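Long-range contacts in D-methionine-binding lipoprotein MetQ (Escherichia coli, PDB 4YAH), which serves as the substrate-binding component of an ATP-driven D-methionine permease, an ABC transport system, and binds methionine: residues I114-L124 with L191-N202; V104-Y112 with V247-Y256. All coordinates share one frame; numbering follows the deposited sequence.

Interaction 1 of 2, residues I114-L124 with L191-N202. With MET (methionine), chain B.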
# COMPACT_ATOMS: atom_id res chain seq x y z
N ILE A 114 6.23 -3.95 -3.73
CA ILE A 114 5.11 -4.42 -4.52
C ILE A 114 5.59 -5.44 -5.55
O ILE A 114 6.74 -5.38 -6.01
CB ILE A 114 4.39 -3.25 -5.20
CG1 ILE A 114 2.97 -3.65 -5.60
CG2 ILE A 114 5.21 -2.68 -6.36
CD1 ILE A 114 2.12 -2.45 -6.02
N ALA A 115 4.71 -6.36 -5.91
CA ALA A 115 5.07 -7.46 -6.81
C ALA A 115 4.07 -7.63 -7.94
O ALA A 115 2.94 -7.16 -7.87
CB ALA A 115 5.20 -8.74 -6.03
N GLY A 116 4.55 -8.27 -9.00
CA GLY A 116 3.71 -8.72 -10.10
C GLY A 116 3.34 -10.18 -9.89
O GLY A 116 4.18 -10.98 -9.47
N TYR A 117 2.08 -10.51 -10.15
CA TYR A 117 1.53 -11.84 -9.91
C TYR A 117 0.78 -12.32 -11.12
O TYR A 117 0.33 -11.53 -11.94
CB TYR A 117 0.55 -11.85 -8.72
CG TYR A 117 1.10 -11.34 -7.41
CD1 TYR A 117 1.68 -12.20 -6.50
CD2 TYR A 117 1.03 -9.98 -7.08
CE1 TYR A 117 2.18 -11.73 -5.28
CE2 TYR A 117 1.51 -9.51 -5.87
CZ TYR A 117 2.09 -10.38 -4.98
OH TYR A 117 2.58 -9.93 -3.77
N SER A 118 0.62 -13.64 -11.23
CA SER A 118 -0.17 -14.21 -12.30
C SER A 118 -0.73 -15.57 -11.93
O SER A 118 -0.09 -16.31 -11.18
CB SER A 118 0.68 -14.36 -13.56
OG SER A 118 -0.11 -14.95 -14.57
N LYS A 119 -1.92 -15.89 -12.43
CA LYS A 119 -2.45 -17.25 -12.33
C LYS A 119 -2.38 -17.96 -13.69
O LYS A 119 -2.87 -19.09 -13.84
CB LYS A 119 -3.88 -17.22 -11.77
CG LYS A 119 -3.91 -16.75 -10.32
CD LYS A 119 -5.32 -16.66 -9.73
CE LYS A 119 -5.86 -18.03 -9.40
NZ LYS A 119 -7.14 -17.88 -8.67
N LYS A 120 -1.75 -17.32 -14.67
CA LYS A 120 -1.62 -17.89 -16.03
C LYS A 120 -0.19 -18.24 -16.44
O LYS A 120 -0.00 -19.17 -17.24
CB LYS A 120 -2.20 -16.93 -17.06
CG LYS A 120 -3.71 -16.74 -16.85
CD LYS A 120 -4.32 -15.78 -17.84
CE LYS A 120 -5.80 -15.62 -17.62
NZ LYS A 120 -6.06 -15.09 -16.25
N ILE A 121 0.79 -17.52 -15.90
CA ILE A 121 2.20 -17.72 -16.22
C ILE A 121 3.06 -17.74 -14.95
O ILE A 121 2.65 -17.23 -13.90
CB ILE A 121 2.73 -16.62 -17.17
CG1 ILE A 121 2.78 -15.23 -16.50
CG2 ILE A 121 1.89 -16.58 -18.43
CD1 ILE A 121 3.39 -14.14 -17.36
N LYS A 122 4.25 -18.32 -15.07
CA LYS A 122 5.19 -18.41 -13.95
C LYS A 122 6.41 -17.55 -14.20
O LYS A 122 7.21 -17.32 -13.30
CB LYS A 122 5.62 -19.86 -13.73
CG LYS A 122 4.69 -20.67 -12.81
CD LYS A 122 4.08 -21.88 -13.51
CE LYS A 122 5.13 -22.83 -14.09
NZ LYS A 122 4.54 -24.13 -14.54
N SER A 123 6.57 -17.08 -15.43
CA SER A 123 7.76 -16.33 -15.83
C SER A 123 7.44 -15.39 -16.97
O SER A 123 6.52 -15.65 -17.76
CB SER A 123 8.87 -17.30 -16.24
OG SER A 123 9.67 -16.75 -17.26
N LEU A 124 8.23 -14.33 -17.10
CA LEU A 124 8.03 -13.40 -18.20
C LEU A 124 8.35 -14.05 -19.54
O LEU A 124 7.92 -13.56 -20.57
CB LEU A 124 8.87 -12.14 -18.00
CG LEU A 124 8.45 -11.30 -16.78
CD1 LEU A 124 9.29 -10.03 -16.67
CD2 LEU A 124 6.95 -10.97 -16.81
N LEU A 191 -6.96 -11.33 -11.45
CA LEU A 191 -6.10 -12.45 -11.84
C LEU A 191 -6.86 -13.57 -12.52
O LEU A 191 -6.29 -14.32 -13.31
CB LEU A 191 -5.40 -13.04 -10.63
CG LEU A 191 -4.33 -12.17 -9.97
CD1 LEU A 191 -3.91 -12.78 -8.66
CD2 LEU A 191 -3.11 -12.00 -10.90
N ASP A 192 -8.14 -13.72 -12.18
CA ASP A 192 -8.98 -14.77 -12.76
C ASP A 192 -9.63 -14.35 -14.07
O ASP A 192 -10.25 -15.18 -14.74
CB ASP A 192 -10.08 -15.17 -11.76
CG ASP A 192 -9.54 -15.77 -10.46
OD1 ASP A 192 -8.69 -16.68 -10.53
OD2 ASP A 192 -10.01 -15.34 -9.36
N ASP A 193 -9.54 -13.08 -14.43
CA ASP A 193 -10.13 -12.61 -15.69
C ASP A 193 -9.44 -13.32 -16.85
O ASP A 193 -8.21 -13.50 -16.84
CB ASP A 193 -10.00 -11.10 -15.83
CG ASP A 193 -10.67 -10.57 -17.10
OD1 ASP A 193 -11.84 -10.14 -17.02
OD2 ASP A 193 -10.03 -10.58 -18.17
N ALA A 194 -10.21 -13.69 -17.87
CA ALA A 194 -9.70 -14.55 -18.93
C ALA A 194 -8.56 -13.92 -19.69
O ALA A 194 -7.73 -14.64 -20.25
CB ALA A 194 -10.83 -14.93 -19.88
N GLN A 195 -8.50 -12.60 -19.74
CA GLN A 195 -7.46 -11.92 -20.52
C GLN A 195 -6.30 -11.33 -19.68
O GLN A 195 -5.31 -10.87 -20.25
CB GLN A 195 -8.09 -10.82 -21.37
CG GLN A 195 -9.07 -11.34 -22.42
CD GLN A 195 -8.46 -12.38 -23.36
OE1 GLN A 195 -7.28 -12.33 -23.70
NE2 GLN A 195 -9.28 -13.35 -23.78
N ILE A 196 -6.40 -11.35 -18.35
CA ILE A 196 -5.36 -10.74 -17.51
C ILE A 196 -4.23 -11.73 -17.23
O ILE A 196 -4.39 -12.69 -16.48
CB ILE A 196 -5.95 -10.22 -16.18
CG1 ILE A 196 -7.04 -9.17 -16.45
CG2 ILE A 196 -4.86 -9.68 -15.29
CD1 ILE A 196 -6.57 -7.91 -17.05
N ALA A 197 -3.08 -11.48 -17.85
CA ALA A 197 -1.95 -12.38 -17.78
C ALA A 197 -1.01 -12.09 -16.63
O ALA A 197 -0.21 -12.94 -16.23
CB ALA A 197 -1.17 -12.31 -19.10
N LEU A 198 -1.13 -10.88 -16.08
CA LEU A 198 -0.18 -10.36 -15.12
C LEU A 198 -0.85 -9.20 -14.40
O LEU A 198 -1.57 -8.43 -15.03
CB LEU A 198 1.09 -9.91 -15.85
CG LEU A 198 2.26 -9.36 -15.05
CD1 LEU A 198 2.87 -10.43 -14.16
CD2 LEU A 198 3.32 -8.82 -16.03
N ALA A 199 -0.64 -9.12 -13.09
CA ALA A 199 -1.16 -7.99 -12.30
C ALA A 199 -0.13 -7.51 -11.29
O ALA A 199 0.47 -8.32 -10.57
CB ALA A 199 -2.44 -8.39 -11.58
N VAL A 200 0.05 -6.20 -11.20
CA VAL A 200 0.86 -5.60 -10.15
C VAL A 200 -0.10 -5.22 -9.03
O VAL A 200 -1.00 -4.41 -9.24
CB VAL A 200 1.65 -4.38 -10.64
CG1 VAL A 200 2.46 -3.78 -9.52
CG2 VAL A 200 2.57 -4.78 -11.77
N ILE A 201 0.08 -5.83 -7.87
CA ILE A 201 -0.91 -5.78 -6.80
C ILE A 201 -0.28 -5.34 -5.49
O ILE A 201 0.70 -5.92 -5.03
CB ILE A 201 -1.57 -7.15 -6.56
CG1 ILE A 201 -2.00 -7.77 -7.89
CG2 ILE A 201 -2.75 -7.01 -5.62
CD1 ILE A 201 -2.72 -9.13 -7.77
N ASN A 202 -0.84 -4.30 -4.87
CA ASN A 202 -0.40 -3.93 -3.54
C ASN A 202 -0.49 -5.11 -2.59
O ASN A 202 -1.47 -5.84 -2.58
CB ASN A 202 -1.25 -2.79 -2.96
CG ASN A 202 -1.27 -1.57 -3.86
OD1 ASN A 202 -2.11 -1.46 -4.75
ND2 ASN A 202 -0.36 -0.63 -3.61
N MET B . 0.03 -0.57 1.56
CA MET B . 0.07 0.03 0.23
C MET B . 1.44 -0.16 -0.37
O MET B . 2.43 0.15 0.32
CB MET B . -0.27 1.52 0.29
CG MET B . -0.44 2.19 -1.06
SD MET B . -0.83 3.95 -0.97
CE MET B . -2.54 3.88 -0.45
OXT MET B . 1.57 -0.59 -1.53
O HOH W 1 2.61 -7.24 -3.64
O HOH W 2 -3.57 -14.17 -13.96

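Interaction 2 of 2, residues V104-Y112 with V247-Y256. With MET (methionine), chain B.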
# COMPACT_ATOMS: atom_id res chain seq x y z
N VAL A 104 -1.44 15.10 7.75
CA VAL A 104 -0.01 15.02 7.95
C VAL A 104 0.41 13.66 8.50
O VAL A 104 -0.35 12.99 9.22
CB VAL A 104 0.50 16.12 8.89
CG1 VAL A 104 0.24 17.50 8.31
CG2 VAL A 104 -0.13 15.99 10.26
N ALA A 105 1.63 13.26 8.14
CA ALA A 105 2.22 12.04 8.64
C ALA A 105 2.77 12.25 10.04
O ALA A 105 3.46 13.24 10.29
CB ALA A 105 3.34 11.58 7.71
N VAL A 106 2.49 11.31 10.93
CA VAL A 106 2.98 11.37 12.30
C VAL A 106 3.86 10.19 12.63
O VAL A 106 4.31 10.03 13.77
CB VAL A 106 1.82 11.46 13.33
CG1 VAL A 106 1.03 12.76 13.12
CG2 VAL A 106 0.89 10.25 13.24
N GLY A 107 4.17 9.35 11.64
CA GLY A 107 5.05 8.23 11.88
C GLY A 107 5.06 7.26 10.71
O GLY A 107 4.04 7.12 10.03
N ASN A 108 6.20 6.61 10.49
CA ASN A 108 6.33 5.56 9.49
C ASN A 108 5.93 4.21 10.03
O ASN A 108 6.14 3.92 11.20
CB ASN A 108 7.77 5.44 8.99
CG ASN A 108 8.26 6.68 8.31
OD1 ASN A 108 7.48 7.50 7.84
ND2 ASN A 108 9.58 6.81 8.24
N THR A 109 5.41 3.35 9.15
CA THR A 109 5.13 1.97 9.52
C THR A 109 6.08 1.08 8.71
O THR A 109 7.28 1.05 9.01
CB THR A 109 3.63 1.63 9.32
OG1 THR A 109 3.25 1.84 7.96
CG2 THR A 109 2.75 2.50 10.24
N PHE A 110 5.57 0.40 7.67
CA PHE A 110 6.40 -0.50 6.87
C PHE A 110 6.47 -0.11 5.41
O PHE A 110 5.55 0.51 4.87
CB PHE A 110 5.90 -1.95 6.96
CG PHE A 110 5.79 -2.46 8.36
CD1 PHE A 110 6.90 -2.97 9.02
CD2 PHE A 110 4.58 -2.43 9.03
CE1 PHE A 110 6.81 -3.43 10.32
CE2 PHE A 110 4.48 -2.89 10.35
CZ PHE A 110 5.60 -3.39 10.98
N VAL A 111 7.58 -0.47 4.76
CA VAL A 111 7.62 -0.53 3.30
C VAL A 111 7.09 -1.91 2.91
O VAL A 111 7.47 -2.91 3.52
CB VAL A 111 9.03 -0.34 2.73
CG1 VAL A 111 8.99 -0.31 1.20
CG2 VAL A 111 9.70 0.92 3.27
N TYR A 112 6.23 -1.96 1.89
CA TYR A 112 5.64 -3.20 1.38
C TYR A 112 6.02 -3.32 -0.09
O TYR A 112 5.28 -2.87 -0.96
CB TYR A 112 4.13 -3.18 1.53
CG TYR A 112 3.61 -3.20 2.95
CD1 TYR A 112 3.73 -4.33 3.73
CD2 TYR A 112 2.97 -2.09 3.47
CE1 TYR A 112 3.23 -4.36 5.03
CE2 TYR A 112 2.46 -2.11 4.77
CZ TYR A 112 2.60 -3.25 5.53
OH TYR A 112 2.10 -3.30 6.80
N VAL A 247 1.25 5.77 17.82
CA VAL A 247 2.43 5.67 16.98
C VAL A 247 3.48 4.83 17.69
O VAL A 247 4.11 3.97 17.07
CB VAL A 247 2.99 7.06 16.63
CG1 VAL A 247 4.38 6.98 15.99
CG2 VAL A 247 2.01 7.79 15.69
N GLN A 248 3.69 5.08 18.97
CA GLN A 248 4.71 4.34 19.71
C GLN A 248 4.34 2.85 19.81
O GLN A 248 5.22 1.99 19.77
CB GLN A 248 4.91 4.95 21.11
CG GLN A 248 5.81 6.19 21.05
CD GLN A 248 5.83 7.01 22.33
OE1 GLN A 248 6.68 6.82 23.20
NE2 GLN A 248 4.91 7.97 22.44
N ALA A 249 3.05 2.56 19.90
CA ALA A 249 2.57 1.19 19.99
C ALA A 249 2.80 0.46 18.66
O ALA A 249 3.23 -0.69 18.63
CB ALA A 249 1.10 1.16 20.37
N TYR A 250 2.50 1.14 17.57
CA TYR A 250 2.66 0.54 16.25
C TYR A 250 4.15 0.30 15.94
O TYR A 250 4.54 -0.73 15.37
CB TYR A 250 2.03 1.44 15.21
CG TYR A 250 1.59 0.73 13.93
CD1 TYR A 250 0.25 0.62 13.61
CD2 TYR A 250 2.51 0.20 13.04
CE1 TYR A 250 -0.17 -0.01 12.45
CE2 TYR A 250 2.10 -0.43 11.87
CZ TYR A 250 0.75 -0.53 11.59
OH TYR A 250 0.31 -1.16 10.44
N GLN A 251 4.98 1.28 16.28
CA GLN A 251 6.41 1.20 16.05
C GLN A 251 7.10 0.39 17.15
O GLN A 251 7.92 0.91 17.92
CB GLN A 251 7.00 2.60 15.97
CG GLN A 251 6.37 3.45 14.88
CD GLN A 251 7.01 4.83 14.78
OE1 GLN A 251 7.60 5.33 15.74
NE2 GLN A 251 6.89 5.45 13.61
N SER A 252 6.75 -0.90 17.22
CA SER A 252 7.25 -1.77 18.28
C SER A 252 7.73 -3.08 17.69
O SER A 252 7.31 -3.47 16.61
CB SER A 252 6.17 -2.03 19.32
OG SER A 252 5.04 -2.71 18.77
N ASP A 253 8.62 -3.75 18.41
CA ASP A 253 9.12 -5.05 17.96
C ASP A 253 7.99 -6.05 17.80
O ASP A 253 8.00 -6.86 16.88
CB ASP A 253 10.16 -5.60 18.94
CG ASP A 253 11.45 -4.79 18.96
OD1 ASP A 253 11.75 -4.10 17.95
OD2 ASP A 253 12.17 -4.84 19.98
N GLU A 254 6.99 -5.99 18.67
CA GLU A 254 5.89 -6.93 18.63
C GLU A 254 5.14 -6.79 17.30
O GLU A 254 4.77 -7.78 16.67
CB GLU A 254 4.95 -6.69 19.81
CG GLU A 254 4.02 -7.83 20.11
CD GLU A 254 3.33 -7.67 21.44
OE1 GLU A 254 3.90 -7.00 22.33
OE2 GLU A 254 2.21 -8.22 21.61
N VAL A 255 4.96 -5.55 16.86
CA VAL A 255 4.23 -5.29 15.63
C VAL A 255 5.09 -5.71 14.44
O VAL A 255 4.59 -6.33 13.50
CB VAL A 255 3.81 -3.80 15.53
CG1 VAL A 255 3.28 -3.47 14.14
CG2 VAL A 255 2.75 -3.49 16.55
N TYR A 256 6.39 -5.42 14.48
CA TYR A 256 7.26 -5.83 13.39
C TYR A 256 7.25 -7.34 13.24
O TYR A 256 7.17 -7.87 12.13
CB TYR A 256 8.71 -5.36 13.60
CG TYR A 256 9.63 -6.05 12.62
CD1 TYR A 256 9.62 -5.70 11.28
CD2 TYR A 256 10.45 -7.09 13.02
CE1 TYR A 256 10.42 -6.34 10.36
CE2 TYR A 256 11.27 -7.74 12.11
CZ TYR A 256 11.25 -7.36 10.79
OH TYR A 256 12.05 -8.01 9.87
N MET B . 0.03 -0.57 1.56
CA MET B . 0.07 0.03 0.23
C MET B . 1.44 -0.16 -0.37
O MET B . 2.43 0.15 0.32
CB MET B . -0.27 1.52 0.29
CG MET B . -0.44 2.19 -1.06
SD MET B . -0.83 3.95 -0.97
CE MET B . -2.54 3.88 -0.45
OXT MET B . 1.57 -0.59 -1.53
O HOH W 3 1.39 -0.87 7.81

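Interaction 1 of 2, residues I114-L124 with L191-N202
Ser118 OG is gripped three times where strand 115-117 gives way to a turn. Ser118 OG donates to Ala197 O at 2.6 Å, standing well above the carbonyl plane instead of on a lone pair, and accepts from two amides of its own segment, Lys120 N at 2.9 Å and Ile121 N at 3.0 Å. These last two make an ST turn and an ST motif, which shape the bend at the end of strand 115-117. The torsion that sets OG opposite the backbone N (chi1 178°) carries it across to Ala197.

Two lysines reach across to the loop that leads into strand 196-201. Lys120 runs straight until chi4, where a bend brings NZ to Asp193 O (2.7 Å) and to Ile196 O. Ile196 N, closing a type I turn, meets Asp193 O from the opposite face of its carbonyl plane, so that one oxygen serves both turn and lysine. Lys119 lays CD against Leu191 CB, and Lys119 NZ forms a salt bridge with Asp192 OD1 at 2.7 Å, on the syn lone pair.

Farther along, the pairing is antiparallel: Tyr117 and Ala199 exchange both backbone bonds, with Tyr117 N to Ala199 O at 2.8 Å. The Tyr117 ring crosses Ile201, its CD2 at 3.8 Å from Ile201 CG1, while a water joins Tyr117 OH to Ala115 N and Ile201 O. Asn202, the N-cap residue right before helix 203-206, gives ND2 to methionine OXT at 2.8 Å in a nearly straight bond (167°), as part of the ligand pocket.

Within the mixed sheet, strand 196-201 lies between 115-117 and 132-136, strand 219-220 flanks 115-117 on its other edge, helix 139-151 packs on Ile114 and Val200, and helix 187-190 covers Ala199 and Ile201.

Interaction 2 of 2, residues V104-Y112 with V247-Y256
Two first torsions bring Thr109 and Tyr250 together. Tyr250 swings its ring away from its own backbone N (chi1 -156°) toward the strand, and Thr109 places OG1 between the backbone N and the carbonyl carbon (chi1 58°), which leaves CG2 anti to the carbonyl carbon and over one face of that ring. Thr109 CG2 lies 3.8 Å from the centroid of the Tyr250 ring, a CH-pi contact set toward the rim near Tyr250 CE2.

The Phe110 ring follows, entering among three side chains. Phe110 CE2 comes to the edge of the Tyr250 ring, 3.7 Å from Tyr250 CE2, while Val255 CG1 and Tyr256 CD1 lie at the edge of the Phe110 ring, near its plane. Phe110 CE1 and Tyr256 CD1 thus meet edge against edge, and Trp271 adds an edge-to-face contact with Phe110.

Strand 103-111 belongs to a mixed sheet whose first five strands run 2-1-3-5-4, with strand 268-269 added at the edge, the order of a lobe of a type II periplasmic binding protein, and helices 241-250 and 253-262 pack against it at the short link between them. Ser252 caps the second helix through a weak bond from Val255 N.

At that link Gln251, extended beyond CG, sends NE2 to Asn108 O at 3.0 Å, on a lone pair in the carbonyl plane. Replacing Gln251 by an alanine would probably leave Asn108 O without this amide donor and the strand less firmly tied to the helix end. Gly107 has no CB to run into Val247 CG1, which sits 4.3 Å from Gly107 CA, and Val106 CG2 meets Val247 CG2 at 3.6 Å. On the ligand side a water bridges Tyr250 OH (2.9 Å) and Tyr112 OH (2.7 Å), and Tyr112 CD2 lies 3.8 Å from the methionine N.

In the fold
Interaction 2 lies in the lobe of the six-stranded sheet and interaction 1 in that of the five-stranded one, with methionine between them, as in other two-lobed binding proteins. Their centres are about 30 Å apart, on opposite sides of the chain's centre, yet segments 104-112 and 114-124 are separated by a single residue as the chain passes between lobes. Each contact lends the pocket a residue at its inner end, Asn202 from interaction 1 at the methionine carboxylate and Tyr112 from interaction 2 beside the amino group. Arg144, itself bonded to methionine, touches Ile114 and Asn202 and makes a weak hydrogen bond to Tyr112 O, so that one residue borders both contacts and the ligand.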